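Local coordinates for protein xylanase inhibitor TL-XI (Triticum aestivum, PDB 3G7M) that inhibits xylanases noncompetitively as a small member of the thaumatin-like family, probably in plant defence, at residues Y47-T52 with G67-S72. The protein carries 4 engineered substitutions. Numbering follows the deposited sequence.
Sequences YIWGRT and GDCGGS
Trp49 and Gly67 share the one hydrogen bond that joins the strand residues 47-52 to the loop 67-72. The indole NE1 of Trp49 donates to Gly67 O at 3.0 Å. The bond is bent, 141° at the hydrogen, and the oxygen also stands somewhat out of the ring plane; seen from the acceptor, the N-H meets Gly67 O in the carbonyl plane, on one of the oxygen's lone pairs. With CG between the backbone N and the carbonyl carbon (chi1 71°), the indole of Trp49 reaches toward the loop, and the ring's turn about chi2 brings its NE1-CZ2 edge there. Farther along the same edge, Trp49 CZ2 packs on Cys69 CB at 3.7 Å. Cys69 SG meets the ring obliquely, 5.2 Å from the centroid of the six-membered ring of Trp49, a sulfur-aromatic contact beside the indole and not over its face. A leucine in place of Trp49 would probably leave Gly67 O without its indole donor and Cys69 without its aromatic neighbour.

CG and CD of Arg51 both lie beside Gly67 O, CG the nearer. A bend at chi3 (-80°) then turns the guanidinium, whose edge faces Gly71 O in plane; at 4.0 Å from NH1 of Arg51, that oxygen is near but not bonded. The head is held instead by the adjoining strand, NE bonding to Trp14 O and NH2 weakly to Pro15 O.

Beyond the pair, the disulfide Cys69-Cys76 ties the loop to itself. Strand 44-52, antiparallel between strands 13-19 and 86-91 in the six-stranded sheet, carries Trp49 against Ala16 and Ala18 of one neighbour and Met86 of the other, while the loop 67-72 lies along the indole edge of Trp49 and beside the Arg51 chain.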
ATOM      1  N   TYR A  47       2.022   5.286   4.034  1.00 19.13           N
ATOM      2  CA  TYR A  47       1.497   5.164   2.680  1.00 18.74           C
ATOM      3  C   TYR A  47       1.835   3.761   2.256  1.00 19.06           C
ATOM      4  O   TYR A  47       2.946   3.266   2.571  1.00 19.83           O
ATOM      5  CB  TYR A  47       2.161   6.155   1.707  1.00 18.47           C
ATOM      6  CG  TYR A  47       1.661   7.578   1.793  1.00 18.29           C
ATOM      7  CD1 TYR A  47       0.286   7.842   1.751  1.00 18.43           C
ATOM      8  CD2 TYR A  47       2.566   8.658   1.894  1.00 18.29           C
ATOM      9  CE1 TYR A  47      -0.181   9.144   1.821  1.00 20.40           C
ATOM     10  CE2 TYR A  47       2.118   9.974   1.967  1.00 20.28           C
ATOM     11  CZ  TYR A  47       0.742  10.223   1.934  1.00 21.88           C
ATOM     12  OH  TYR A  47       0.291  11.545   2.034  1.00 22.15           O
ATOM     13  N   ILE A  48       0.898   3.127   1.528  1.00 18.70           N
ATOM     14  CA  ILE A  48       1.109   1.778   1.031  1.00 18.26           C
ATOM     15  C   ILE A  48       0.655   1.786  -0.403  1.00 18.44           C
ATOM     16  O   ILE A  48      -0.481   2.169  -0.700  1.00 19.08           O
ATOM     17  CB  ILE A  48       0.284   0.743   1.877  1.00 18.34           C
ATOM     18  CG1 ILE A  48       0.810   0.713   3.308  1.00 17.76           C
ATOM     19  CG2 ILE A  48       0.287  -0.669   1.247  1.00 18.18           C
ATOM     20  CD1 ILE A  48      -0.072   0.019   4.273  1.00 19.66           C
ATOM     21  N   TRP A  49       1.538   1.370  -1.300  1.00 18.70           N
ATOM     22  CA  TRP A  49       1.188   1.238  -2.715  1.00 18.65           C
ATOM     23  C   TRP A  49       1.956   0.118  -3.379  1.00 18.80           C
ATOM     24  O   TRP A  49       3.023  -0.249  -2.914  1.00 18.95           O
ATOM     25  CB  TRP A  49       1.445   2.562  -3.467  1.00 18.90           C
ATOM     26  CG  TRP A  49       2.890   2.897  -3.645  1.00 17.27           C
ATOM     27  CD1 TRP A  49       3.658   2.612  -4.715  1.00 16.52           C
ATOM     28  CD2 TRP A  49       3.725   3.603  -2.721  1.00 16.91           C
ATOM     29  NE1 TRP A  49       4.933   3.084  -4.527  1.00 17.21           N
ATOM     30  CE2 TRP A  49       5.005   3.699  -3.308  1.00 16.23           C
ATOM     31  CE3 TRP A  49       3.514   4.165  -1.455  1.00 15.76           C
ATOM     32  CZ2 TRP A  49       6.078   4.316  -2.673  1.00 13.99           C
ATOM     33  CZ3 TRP A  49       4.580   4.776  -0.822  1.00 14.40           C
ATOM     34  CH2 TRP A  49       5.847   4.845  -1.435  1.00 14.37           C
ATOM     35  N   GLY A  50       1.423  -0.390  -4.486  1.00 18.87           N
ATOM     36  CA  GLY A  50       2.115  -1.392  -5.286  1.00 19.02           C
ATOM     37  C   GLY A  50       2.811  -0.825  -6.511  1.00 19.18           C
ATOM     38  O   GLY A  50       2.339   0.149  -7.111  1.00 18.93           O
ATOM     39  N   ARG A  51       3.927  -1.464  -6.888  1.00 19.45           N
ATOM     40  CA  ARG A  51       4.693  -1.092  -8.072  1.00 19.37           C
ATOM     41  C   ARG A  51       4.805  -2.273  -9.012  1.00 19.69           C
ATOM     42  O   ARG A  51       5.011  -3.411  -8.570  1.00 19.62           O
ATOM     43  CB  ARG A  51       6.091  -0.646  -7.681  1.00 19.55           C
ATOM     44  CG  ARG A  51       6.151   0.353  -6.538  1.00 18.61           C
ATOM     45  CD  ARG A  51       7.576   0.448  -6.045  1.00 17.08           C
ATOM     46  NE  ARG A  51       7.919  -0.645  -5.152  1.00 14.48           N
ATOM     47  CZ  ARG A  51       9.150  -0.917  -4.749  1.00 13.95           C
ATOM     48  NH1 ARG A  51      10.165  -0.189  -5.191  1.00 14.62           N
ATOM     49  NH2 ARG A  51       9.367  -1.922  -3.909  1.00 13.81           N
ATOM     50  N   THR A  52       4.671  -1.998 -10.311  1.00 20.19           N
ATOM     51  CA  THR A  52       4.716  -3.061 -11.308  1.00 20.43           C
ATOM     52  C   THR A  52       5.838  -2.782 -12.252  1.00 20.68           C
ATOM     53  O   THR A  52       6.208  -1.632 -12.413  1.00 21.01           O
ATOM     54  CB  THR A  52       3.401  -3.156 -12.119  1.00 20.56           C
ATOM     55  OG1 THR A  52       3.157  -1.927 -12.833  1.00 20.05           O
ATOM     56  CG2 THR A  52       2.217  -3.483 -11.203  1.00 21.15           C
ATOM     57  N   GLY A  67       4.376   3.500 -10.307  1.00 21.86           N
ATOM     58  CA  GLY A  67       4.533   3.679  -8.862  1.00 20.93           C
ATOM     59  C   GLY A  67       5.963   3.655  -8.369  1.00 20.21           C
ATOM     60  O   GLY A  67       6.196   3.384  -7.205  1.00 19.65           O
ATOM     61  N   ASP A  68       6.912   3.986  -9.253  1.00 20.03           N
ATOM     62  CA  ASP A  68       8.334   4.030  -8.902  1.00 19.51           C
ATOM     63  C   ASP A  68       8.694   5.172  -7.973  1.00 19.37           C
ATOM     64  O   ASP A  68       8.446   6.347  -8.280  1.00 19.92           O
ATOM     65  CB  ASP A  68       9.199   4.145 -10.149  1.00 19.64           C
ATOM     66  CG  ASP A  68      10.685   4.157  -9.819  1.00 19.03           C
ATOM     67  OD1 ASP A  68      11.220   3.115  -9.379  1.00 18.34           O
ATOM     68  OD2 ASP A  68      11.317   5.217  -9.996  1.00 18.10           O
ATOM     69  N   CYS A  69       9.299   4.819  -6.844  1.00 18.77           N
ATOM     70  CA  CYS A  69       9.722   5.798  -5.869  1.00 18.25           C
ATOM     71  C   CYS A  69      11.235   5.761  -5.760  1.00 17.47           C
ATOM     72  O   CYS A  69      11.807   4.988  -4.984  1.00 17.71           O
ATOM     73  CB  CYS A  69       9.033   5.536  -4.508  1.00 18.53           C
ATOM     74  SG  CYS A  69       9.199   6.850  -3.213  1.00 20.45           S
ATOM     75  N   GLY A  70      11.882   6.596  -6.562  1.00 17.10           N
ATOM     76  CA  GLY A  70      13.318   6.731  -6.500  1.00 17.55           C
ATOM     77  C   GLY A  70      14.081   5.446  -6.726  1.00 18.25           C
ATOM     78  O   GLY A  70      15.227   5.345  -6.297  1.00 18.70           O
ATOM     79  N   GLY A  71      13.458   4.466  -7.392  1.00 18.59           N
ATOM     80  CA  GLY A  71      14.135   3.230  -7.770  1.00 19.00           C
ATOM     81  C   GLY A  71      14.233   2.306  -6.592  1.00 19.21           C
ATOM     82  O   GLY A  71      13.268   2.223  -5.830  1.00 19.28           O
ATOM     83  N   SER A  72      15.399   1.624  -6.465  1.00 20.01           N
ATOM     84  CA  SER A  72      15.730   0.782  -5.302  1.00 20.64           C
ATOM     85  C   SER A  72      15.590   1.545  -4.013  1.00 21.16           C
ATOM     86  O   SER A  72      14.983   1.050  -3.087  1.00 21.26           O
ATOM     87  CB  SER A  72      17.188   0.298  -5.365  1.00 20.41           C
ATOM     88  OG  SER A  72      17.329  -0.632  -6.410  1.00 22.00           O
TER